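Local coordinates for acyl-CoA dehydrogenase domain protein Tcur3483 (Thermomonospora curvata, PDB 6WY9) that binds the flavin cofactor FAD and, as a member of the acyl-CoA dehydrogenase family, probably oxidises a CH-CH bond of its substrate, at residues 155-160 against 197-202; 169-174 against 189-194; 179-184 against 229-234. One frame throughout, in Å; residues are numbered along the deposited sequence.

Contact 1: 155-160 against 197-202; sequences LASLTT and APKHKG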
loop_
_atom_site.group_PDB
_atom_site.type_symbol
_atom_site.label_atom_id
_atom_site.label_comp_id
_atom_site.label_asym_id
_atom_site.label_seq_id
_atom_site.Cartn_x
_atom_site.Cartn_y
_atom_site.Cartn_z
ATOM N N LEU A 155 -24.302 11.344 -11.721
ATOM C CA LEU A 155 -25.450 10.797 -12.435
ATOM C C LEU A 155 -26.653 11.729 -12.318
ATOM O O LEU A 155 -27.439 11.846 -13.264
ATOM C CB LEU A 155 -25.772 9.385 -11.911
ATOM C CG LEU A 155 -27.065 8.727 -12.452
ATOM C CD1 LEU A 155 -27.057 8.690 -13.988
ATOM C CD2 LEU A 155 -27.341 7.322 -11.854
ATOM N N ALA A 156 -26.790 12.432 -11.182
ATOM C CA ALA A 156 -27.915 13.338 -10.984
ATOM C C ALA A 156 -27.888 14.539 -11.933
ATOM O O ALA A 156 -28.866 15.294 -11.972
ATOM C CB ALA A 156 -27.978 13.813 -9.522
ATOM N N SER A 157 -26.831 14.709 -12.731
ATOM C CA SER A 157 -26.802 15.715 -13.786
ATOM C C SER A 157 -27.275 15.197 -15.134
ATOM O O SER A 157 -27.051 15.880 -16.131
ATOM C CB SER A 157 -25.380 16.254 -13.973
ATOM O OG SER A 157 -25.108 17.195 -12.964
ATOM N N LEU A 158 -27.861 14.000 -15.207
ATOM C CA LEU A 158 -28.259 13.467 -16.504
ATOM C C LEU A 158 -29.257 14.406 -17.198
ATOM O O LEU A 158 -30.022 15.132 -16.551
ATOM C CB LEU A 158 -28.850 12.054 -16.316
ATOM C CG LEU A 158 -30.091 12.028 -15.409
ATOM C CD1 LEU A 158 -31.400 12.420 -16.165
ATOM C CD2 LEU A 158 -30.202 10.677 -14.639
ATOM N N THR A 159 -29.228 14.408 -18.535
ATOM C CA THR A 159 -30.026 15.313 -19.343
ATOM C C THR A 159 -30.935 14.611 -20.335
ATOM O O THR A 159 -31.705 15.298 -21.013
ATOM C CB THR A 159 -29.125 16.275 -20.141
ATOM O OG1 THR A 159 -28.220 15.501 -20.946
ATOM C CG2 THR A 159 -28.320 17.175 -19.195
ATOM N N THR A 160 -30.845 13.284 -20.483
ATOM C CA THR A 160 -31.839 12.595 -21.298
ATOM C C THR A 160 -33.214 13.023 -20.800
ATOM O O THR A 160 -33.507 12.928 -19.606
ATOM C CB THR A 160 -31.676 11.064 -21.213
ATOM O OG1 THR A 160 -30.453 10.657 -21.842
ATOM C CG2 THR A 160 -32.867 10.344 -21.906
ATOM N N ALA A 197 -36.384 21.579 -11.527
ATOM C CA ALA A 197 -36.276 21.113 -10.151
ATOM C C ALA A 197 -34.825 20.901 -9.740
ATOM O O ALA A 197 -33.935 20.734 -10.587
ATOM C CB ALA A 197 -37.045 19.803 -9.978
ATOM N N PRO A 198 -34.557 20.878 -8.434
ATOM C CA PRO A 198 -33.263 20.371 -7.966
ATOM C C PRO A 198 -32.930 19.108 -8.743
ATOM O O PRO A 198 -33.816 18.319 -9.063
ATOM C CB PRO A 198 -33.506 20.078 -6.483
ATOM C CG PRO A 198 -34.648 21.007 -6.097
ATOM C CD PRO A 198 -35.510 21.114 -7.332
ATOM N N LYS A 199 -31.653 18.947 -9.095
ATOM C CA LYS A 199 -31.274 17.858 -9.999
ATOM C C LYS A 199 -31.725 16.496 -9.475
ATOM O O LYS A 199 -32.233 15.675 -10.244
ATOM C CB LYS A 199 -29.768 17.876 -10.263
ATOM C CG LYS A 199 -28.851 17.667 -9.063
ATOM C CD LYS A 199 -27.402 18.025 -9.462
ATOM C CE LYS A 199 -26.367 16.970 -9.058
ATOM N NZ LYS A 199 -24.962 17.380 -9.429
ATOM N N HIS A 200 -31.570 16.238 -8.172
ATOM C CA HIS A 200 -32.030 14.975 -7.602
ATOM C C HIS A 200 -33.542 14.836 -7.639
ATOM O O HIS A 200 -34.056 13.727 -7.468
ATOM C CB HIS A 200 -31.562 14.838 -6.155
ATOM C CG HIS A 200 -30.079 14.726 -6.014
ATOM N ND1 HIS A 200 -29.419 13.520 -6.048
ATOM C CD2 HIS A 200 -29.128 15.674 -5.861
ATOM C CE1 HIS A 200 -28.120 13.727 -5.918
ATOM N NE2 HIS A 200 -27.918 15.027 -5.797
ATOM N N LYS A 201 -34.273 15.927 -7.840
ATOM C CA LYS A 201 -35.731 15.878 -7.776
ATOM C C LYS A 201 -36.379 16.064 -9.146
ATOM O O LYS A 201 -37.582 16.322 -9.224
ATOM C CB LYS A 201 -36.250 16.915 -6.775
ATOM C CG LYS A 201 -35.338 17.045 -5.554
ATOM C CD LYS A 201 -36.054 17.090 -4.219
ATOM C CE LYS A 201 -36.752 18.414 -4.009
ATOM N NZ LYS A 201 -36.848 18.858 -2.573
ATOM N N GLY A 202 -35.604 15.930 -10.227
ATOM C CA GLY A 202 -36.111 16.134 -11.573
ATOM C C GLY A 202 -36.096 14.882 -12.434
ATOM O O GLY A 202 -36.322 14.948 -13.644
#

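Contact 2: 169-174 against 189-194; sequences FVIDGS and LACRTD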
loop_
_atom_site.group_PDB
_atom_site.type_symbol
_atom_site.label_atom_id
_atom_site.label_comp_id
_atom_site.label_asym_id
_atom_site.label_seq_id
_atom_site.Cartn_x
_atom_site.Cartn_y
_atom_site.Cartn_z
ATOM N N PHE A 169 -44.966 9.758 -22.794
ATOM C CA PHE A 169 -43.735 10.519 -22.667
ATOM C C PHE A 169 -42.968 10.425 -23.973
ATOM O O PHE A 169 -42.970 9.374 -24.628
ATOM C CB PHE A 169 -42.873 10.007 -21.511
ATOM C CG PHE A 169 -43.179 10.661 -20.211
ATOM C CD1 PHE A 169 -42.780 11.962 -19.980
ATOM C CD2 PHE A 169 -43.873 9.985 -19.218
ATOM C CE1 PHE A 169 -43.054 12.583 -18.782
ATOM C CE2 PHE A 169 -44.157 10.608 -18.012
ATOM C CZ PHE A 169 -43.746 11.912 -17.799
ATOM N N VAL A 170 -42.332 11.532 -24.357
ATOM C CA VAL A 170 -41.466 11.600 -25.530
ATOM C C VAL A 170 -40.040 11.735 -25.011
ATOM O O VAL A 170 -39.724 12.687 -24.283
ATOM C CB VAL A 170 -41.843 12.765 -26.463
ATOM C CG1 VAL A 170 -41.041 12.701 -27.765
ATOM C CG2 VAL A 170 -43.313 12.733 -26.768
ATOM N N ILE A 171 -39.189 10.783 -25.373
ATOM C CA ILE A 171 -37.870 10.619 -24.764
ATOM C C ILE A 171 -36.806 10.945 -25.802
ATOM O O ILE A 171 -36.811 10.386 -26.907
ATOM C CB ILE A 171 -37.684 9.199 -24.205
ATOM C CG1 ILE A 171 -38.769 8.845 -23.180
ATOM C CG2 ILE A 171 -36.289 9.002 -23.575
ATOM C CD1 ILE A 171 -38.735 7.376 -22.768
ATOM N N ASP A 172 -35.898 11.857 -25.445
ATOM C CA ASP A 172 -34.807 12.269 -26.310
ATOM C C ASP A 172 -33.531 12.306 -25.501
ATOM O O ASP A 172 -33.444 13.034 -24.509
ATOM C CB ASP A 172 -35.070 13.645 -26.925
ATOM C CG ASP A 172 -36.196 13.622 -27.926
ATOM O OD1 ASP A 172 -36.008 13.021 -29.008
ATOM O OD2 ASP A 172 -37.270 14.188 -27.614
ATOM N N GLY A 173 -32.538 11.545 -25.937
ATOM C CA GLY A 173 -31.221 11.603 -25.326
ATOM C C GLY A 173 -30.432 10.381 -25.748
ATOM O O GLY A 173 -30.740 9.748 -26.761
ATOM N N SER A 174 -29.444 10.049 -24.933
ATOM C CA SER A 174 -28.614 8.878 -25.179
ATOM C C SER A 174 -27.997 8.437 -23.861
ATOM O O SER A 174 -27.922 9.215 -22.908
ATOM C CB SER A 174 -27.512 9.195 -26.181
ATOM O OG SER A 174 -26.538 9.948 -25.493
ATOM N N LEU A 189 -34.735 3.139 -17.661
ATOM C CA LEU A 189 -34.143 4.374 -18.172
ATOM C C LEU A 189 -34.366 5.542 -17.213
ATOM O O LEU A 189 -35.514 5.904 -16.917
ATOM C CB LEU A 189 -34.692 4.715 -19.555
ATOM C CG LEU A 189 -34.000 5.887 -20.252
ATOM C CD1 LEU A 189 -32.579 5.495 -20.683
ATOM C CD2 LEU A 189 -34.843 6.334 -21.442
ATOM N N ALA A 190 -33.253 6.156 -16.772
ATOM C CA ALA A 190 -33.281 7.348 -15.933
ATOM C C ALA A 190 -33.349 8.583 -16.824
ATOM O O ALA A 190 -32.449 8.801 -17.636
ATOM C CB ALA A 190 -32.052 7.393 -15.030
ATOM N N CYS A 191 -34.427 9.377 -16.682
ATOM C CA CYS A 191 -34.701 10.538 -17.527
ATOM C C CYS A 191 -34.968 11.774 -16.676
ATOM O O CYS A 191 -35.512 11.685 -15.569
ATOM C CB CYS A 191 -35.952 10.348 -18.432
ATOM S SG CYS A 191 -36.049 8.875 -19.462
ATOM N N ARG A 192 -34.639 12.933 -17.243
ATOM C CA ARG A 192 -35.022 14.241 -16.693
ATOM C C ARG A 192 -36.466 14.565 -17.074
ATOM O O ARG A 192 -36.774 14.814 -18.245
ATOM C CB ARG A 192 -34.081 15.326 -17.206
ATOM C CG ARG A 192 -34.458 16.774 -16.788
ATOM C CD ARG A 192 -33.945 17.099 -15.394
ATOM N NE ARG A 192 -32.622 16.516 -15.199
ATOM C CZ ARG A 192 -32.060 16.241 -14.021
ATOM N NH1 ARG A 192 -30.871 15.657 -13.985
ATOM N NH2 ARG A 192 -32.684 16.520 -12.877
ATOM N N THR A 193 -37.361 14.576 -16.085
ATOM C CA THR A 193 -38.761 14.919 -16.324
ATOM C C THR A 193 -39.127 16.337 -15.876
ATOM O O THR A 193 -40.160 16.880 -16.313
ATOM C CB THR A 193 -39.675 13.882 -15.627
ATOM O OG1 THR A 193 -39.201 13.606 -14.299
ATOM C CG2 THR A 193 -39.675 12.552 -16.398
ATOM N N ASP A 194 -38.320 16.972 -15.037
ATOM C CA ASP A 194 -38.626 18.334 -14.601
ATOM C C ASP A 194 -37.355 19.158 -14.678
ATOM O O ASP A 194 -36.541 19.144 -13.738
ATOM C CB ASP A 194 -39.209 18.378 -13.197
ATOM C CG ASP A 194 -39.594 19.795 -12.778
ATOM O OD1 ASP A 194 -39.197 20.763 -13.466
ATOM O OD2 ASP A 194 -40.306 19.938 -11.769
#

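Contact 3: 179-184 against 229-234; sequences SGANTA and TATYYS. With FDA (dihydroflavine-adenine dinucleotide), chain C.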
loop_
_atom_site.group_PDB
_atom_site.type_symbol
_atom_site.label_atom_id
_atom_site.label_comp_id
_atom_site.label_asym_id
_atom_site.label_seq_id
_atom_site.Cartn_x
_atom_site.Cartn_y
_atom_site.Cartn_z
ATOM N N SER A 179 -24.907 -1.955 -20.646
ATOM C CA SER A 179 -24.639 -3.384 -20.796
ATOM C C SER A 179 -25.918 -4.144 -21.068
ATOM O O SER A 179 -26.922 -3.960 -20.369
ATOM C CB SER A 179 -23.995 -4.005 -19.547
ATOM O OG SER A 179 -22.963 -3.203 -19.065
ATOM N N GLY A 180 -25.828 -5.073 -22.017
ATOM C CA GLY A 180 -26.922 -5.921 -22.420
ATOM C C GLY A 180 -27.975 -5.245 -23.287
ATOM O O GLY A 180 -28.969 -5.893 -23.625
ATOM N N ALA A 181 -27.819 -3.969 -23.646
ATOM C CA ALA A 181 -28.908 -3.331 -24.382
ATOM C C ALA A 181 -29.182 -4.049 -25.698
ATOM O O ALA A 181 -30.312 -4.026 -26.183
ATOM C CB ALA A 181 -28.626 -1.848 -24.638
ATOM N N ASN A 182 -28.160 -4.683 -26.287
ATOM C CA ASN A 182 -28.311 -5.420 -27.544
ATOM C C ASN A 182 -29.097 -6.718 -27.382
ATOM O O ASN A 182 -29.592 -7.257 -28.382
ATOM C CB ASN A 182 -26.929 -5.731 -28.142
ATOM C CG ASN A 182 -25.993 -6.465 -27.148
ATOM O OD1 ASN A 182 -25.927 -6.133 -25.967
ATOM N ND2 ASN A 182 -25.271 -7.463 -27.642
ATOM N N THR A 183 -29.214 -7.242 -26.155
ATOM C CA THR A 183 -29.917 -8.500 -25.908
ATOM C C THR A 183 -31.126 -8.345 -25.008
ATOM O O THR A 183 -31.842 -9.323 -24.805
ATOM C CB THR A 183 -28.975 -9.557 -25.274
ATOM O OG1 THR A 183 -28.523 -9.121 -23.982
ATOM C CG2 THR A 183 -27.767 -9.800 -26.153
ATOM N N ALA A 184 -31.364 -7.162 -24.455
ATOM C CA ALA A 184 -32.475 -6.916 -23.550
ATOM C C ALA A 184 -33.767 -6.628 -24.322
ATOM O O ALA A 184 -33.751 -6.246 -25.497
ATOM C CB ALA A 184 -32.160 -5.741 -22.618
ATOM N N THR A 229 -22.718 -1.191 -24.860
ATOM C CA THR A 229 -23.293 -0.400 -25.948
ATOM C C THR A 229 -23.381 1.067 -25.561
ATOM O O THR A 229 -23.234 1.447 -24.396
ATOM C CB THR A 229 -24.712 -0.867 -26.343
ATOM O OG1 THR A 229 -25.637 -0.505 -25.303
ATOM C CG2 THR A 229 -24.758 -2.384 -26.545
ATOM N N ALA A 230 -23.595 1.892 -26.572
ATOM C CA ALA A 230 -24.252 3.175 -26.399
ATOM C C ALA A 230 -25.688 2.975 -26.876
ATOM O O ALA A 230 -25.932 2.194 -27.791
ATOM C CB ALA A 230 -23.555 4.287 -27.200
ATOM N N THR A 231 -26.642 3.631 -26.230
ATOM C CA THR A 231 -28.016 3.554 -26.685
ATOM C C THR A 231 -28.496 4.960 -26.979
ATOM O O THR A 231 -28.016 5.929 -26.378
ATOM C CB THR A 231 -28.928 2.845 -25.660
ATOM O OG1 THR A 231 -28.747 3.414 -24.348
ATOM C CG2 THR A 231 -28.610 1.317 -25.625
ATOM N N TYR A 232 -29.402 5.063 -27.949
ATOM C CA TYR A 232 -29.908 6.331 -28.463
ATOM C C TYR A 232 -31.428 6.320 -28.453
ATOM O O TYR A 232 -32.045 5.306 -28.791
ATOM C CB TYR A 232 -29.391 6.607 -29.903
ATOM C CG TYR A 232 -27.884 6.549 -29.948
ATOM C CD1 TYR A 232 -27.121 7.660 -29.610
ATOM C CD2 TYR A 232 -27.220 5.368 -30.269
ATOM C CE1 TYR A 232 -25.741 7.606 -29.609
ATOM C CE2 TYR A 232 -25.819 5.307 -30.277
ATOM C CZ TYR A 232 -25.094 6.430 -29.945
ATOM O OH TYR A 232 -23.714 6.402 -29.938
ATOM N N TYR A 233 -32.022 7.467 -28.078
ATOM C CA TYR A 233 -33.474 7.636 -27.945
ATOM C C TYR A 233 -33.845 8.913 -28.681
ATOM O O TYR A 233 -33.533 10.021 -28.223
ATOM C CB TYR A 233 -33.910 7.691 -26.475
ATOM C CG TYR A 233 -33.257 6.591 -25.668
ATOM C CD1 TYR A 233 -31.971 6.741 -25.185
ATOM C CD2 TYR A 233 -33.919 5.386 -25.431
ATOM C CE1 TYR A 233 -31.343 5.709 -24.453
ATOM C CE2 TYR A 233 -33.327 4.381 -24.736
ATOM C CZ TYR A 233 -32.034 4.538 -24.243
ATOM O OH TYR A 233 -31.435 3.526 -23.567
ATOM N N SER A 234 -34.494 8.750 -29.822
ATOM C CA SER A 234 -34.824 9.851 -30.715
ATOM C C SER A 234 -36.337 9.850 -30.896
ATOM O O SER A 234 -36.874 9.048 -31.665
ATOM C CB SER A 234 -34.084 9.688 -32.032
ATOM O OG SER A 234 -34.261 10.838 -32.822
HETATM P PA FDA C . -16.232 9.705 -14.643
HETATM O O1A FDA C . -15.587 10.494 -15.737
HETATM O O2A FDA C . -17.477 10.266 -13.934
HETATM O O5B FDA C . -15.116 9.572 -13.377
HETATM C C5B FDA C . -13.953 8.985 -13.897
HETATM C C4B FDA C . -12.992 8.786 -12.709
HETATM O O4B FDA C . -12.896 10.132 -12.039
HETATM C C3B FDA C . -13.580 7.919 -11.595
HETATM O O3B FDA C . -13.294 6.580 -11.764
HETATM C C2B FDA C . -12.807 8.418 -10.388
HETATM O O2B FDA C . -11.385 8.012 -10.377
HETATM C C1B FDA C . -12.774 9.965 -10.590
HETATM N N9A FDA C . -13.821 10.696 -9.880
HETATM C C8A FDA C . -15.137 10.982 -10.296
HETATM N N7A FDA C . -15.793 11.731 -9.418
HETATM C C5A FDA C . -14.898 11.945 -8.393
HETATM C C6A FDA C . -15.034 12.638 -7.180
HETATM N N6A FDA C . -16.180 13.261 -6.845
HETATM N N1A FDA C . -14.000 12.704 -6.312
HETATM C C2A FDA C . -12.875 12.046 -6.717
HETATM N N3A FDA C . -12.597 11.335 -7.837
HETATM C C4A FDA C . -13.652 11.319 -8.667
HETATM N N1 FDA C . -23.779 2.355 -16.722
HETATM C C2 FDA C . -25.164 2.220 -16.953
HETATM O O2 FDA C . -25.911 3.222 -16.905
HETATM N N3 FDA C . -25.618 0.934 -17.223
HETATM C C4 FDA C . -24.794 -0.213 -17.290
HETATM O O4 FDA C . -25.288 -1.300 -17.559
HETATM C C4X FDA C . -23.395 0.018 -17.045
HETATM N N5 FDA C . -22.512 -1.062 -17.096
HETATM C C5X FDA C . -21.192 -0.804 -17.352
HETATM C C6 FDA C . -20.371 -1.765 -17.815
HETATM C C7 FDA C . -19.018 -1.447 -18.091
HETATM C C7M FDA C . -18.188 -2.486 -18.583
HETATM C C8 FDA C . -18.514 -0.218 -17.880
HETATM C C8M FDA C . -17.101 0.114 -18.156
HETATM C C9 FDA C . -19.346 0.766 -17.373
HETATM C C9A FDA C . -20.682 0.470 -17.126
HETATM N N10 FDA C . -21.544 1.453 -16.609
HETATM C C10 FDA C . -22.915 1.252 -16.792
HETATM C "C1'" FDA C . -21.038 2.849 -16.473
HETATM C "C2'" FDA C . -20.525 3.144 -15.036
HETATM O "O2'" FDA C . -21.554 3.249 -14.175
HETATM C "C3'" FDA C . -19.707 4.505 -15.202
HETATM O "O3'" FDA C . -18.515 4.289 -15.931
HETATM C "C4'" FDA C . -19.430 5.134 -13.845
HETATM O "O4'" FDA C . -20.641 5.585 -13.345
HETATM C "C5'" FDA C . -18.351 6.236 -14.027
HETATM O "O5'" FDA C . -18.885 7.216 -14.867
HETATM P P FDA C . -17.741 7.687 -15.941
HETATM O O1P FDA C . -17.345 6.469 -16.624
HETATM O O2P FDA C . -18.329 8.851 -16.723
HETATM O O3P FDA C . -16.398 8.198 -15.109
#

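Contact 1: 155-160 against 197-202
Ala156 sets its methyl group over one face of the His200 imidazole, a CH-pi contact in which CB stands 3.8 Å from the ring centroid and 18° off the ring normal. The methyl is displaced toward the rim, so its closest ring atom is His200 CE1, at 3.6 Å from Ala156 CB. The aliphatic part of Lys199 runs alongside Ala156: Lys199 CB makes a carbon-oxygen contact of 3.2 Å with Ala156 O, and Lys199 CE returns to an apolar contact 3.6 Å from Ala156 CB. With CG between the backbone N and the carbonyl carbon (chi1 62°) and a bend at chi3, the lysine chain follows Ala156 and delivers its ammonium group toward Ser157. Both segments are loops with a short 3-10 turn, in the beta domain in the middle of the acyl-CoA dehydrogenase fold; 155-160 leads into strand 161-164, whereas strand 203-209 follows 197-202. The polar ends meet around Asp154, which forms a salt bridge with Lys199 NZ and accepts a hydrogen bond from Ser157 OG, while Lys199 NZ and Ser157 OG are 3.5 Å apart. A methionine in place of Lys199 would probably leave the Asp154 carboxylate without its positive mate, with the Ser157 hydroxyl as its remaining partner from the two segments. Trp251 of helix 250-260 meets the His200 ring edge-to-face and also touches Ala156.

Contact 2: 169-174 against 189-194
Ile171 points its side chain from strand 168-176 toward strand 186-192, and its gamma branch CG2 makes the central contacts. From CB, which faces the other strand, CG2 is held anti to the backbone N, with CG1 beside that N (chi1 -57°), and is turned to both Leu189 and Cys191. Ile171 CG2 meets Leu189 CD2 at 3.7 Å, the side chains reaching toward each other tip to tip. Ile171 CG2 also approaches the sulfur, Cys191 SG, at 4.1 Å. The longer branch, through CG1, ends with Ile171 CD1 4.2 Å from Leu189 CD2, a looser touch than that of CG2. Farther along, Thr193 brings its methyl to the Phe169 ring, CG2 lying 4.1 Å from Phe169 CE1 as the side chains cross at about a right angle; the hydroxyl of Thr193 instead bonds to Asn248, Ser204 and Gly202 O. The backbones stay well separated, Ile171 CA and Cys191 CA being 7.9 Å apart, as expected where side chains meet between two sheets rather than strands pairing within one. Val208 of strand 203-209 and Tyr233 of strand 227-239 each touch both Ile171 and Leu189, while Ala162 of strand 161-164 packs against Phe169 and Cys191, closing this part of the core.

Contact 3: 179-184 against 229-234
Thr229 and Ala181 bury the most surface here, and the alanine methyl is the point on which two threonines converge. Ala181 CB lies 3.3 Å from Thr229 OG1 and also 3.3 Å from Thr231 CG2, the latter tighter than usual for two carbons. Thr229 OG1 sits between its backbone N and carbonyl carbon (chi1 71°), which turns the hydroxyl to the alanine and sends CG2 to Asn182. There the two side chains pass at a slant, Asn182 OD1 standing 4.0 Å from Thr229 CG2. The hydroxyl of Thr229 makes its hydrogen bond outside the segments, with Thr178 O, and Asn182 ND2 is held by Gly58 O. The segment 179-184 belongs to the loop that joins strand 168-176 to strand 186-192, and so links the two sheets of the beta domain; it lies against strand 227-239, which pairs with strand 168-176. At the head of this loop Ser179 meets the flavin: its backbone N donates a hydrogen bond to FDA O4 at 3.2 Å (N-H...O 145°), and its OG adds a weak one to the same oxygen while approaching FDA N5 at 2.9 Å. Thr231 OG1 shares a 2.8 Å hydrogen bond with Tyr233 OH and is hydrogen-bonded to Thr178 OG1 as well.

All three contacts belong to the beta domain in the middle of the chain. Along the sequence contact 2 is nested within the loop closed by contact 1, while contact 3 crosses both. The centres of contacts 1 and 2 are about 11 Å apart, those of contacts 2 and 3 about 15 Å, and those of contacts 1 and 3 about 21 Å. Probable backbone hydrogen bonds join neighbours: Thr160 O lies 2.6 Å from Arg192 N, and Gly173 N 2.9 Å from Tyr233 O, where strands 168-176 and 227-239 adjoin. Contact 2 thus packs one sheet on the other, contact 1 joins two loops of the domain, and contact 3 lies in the loop whose Ser179 meets the flavin.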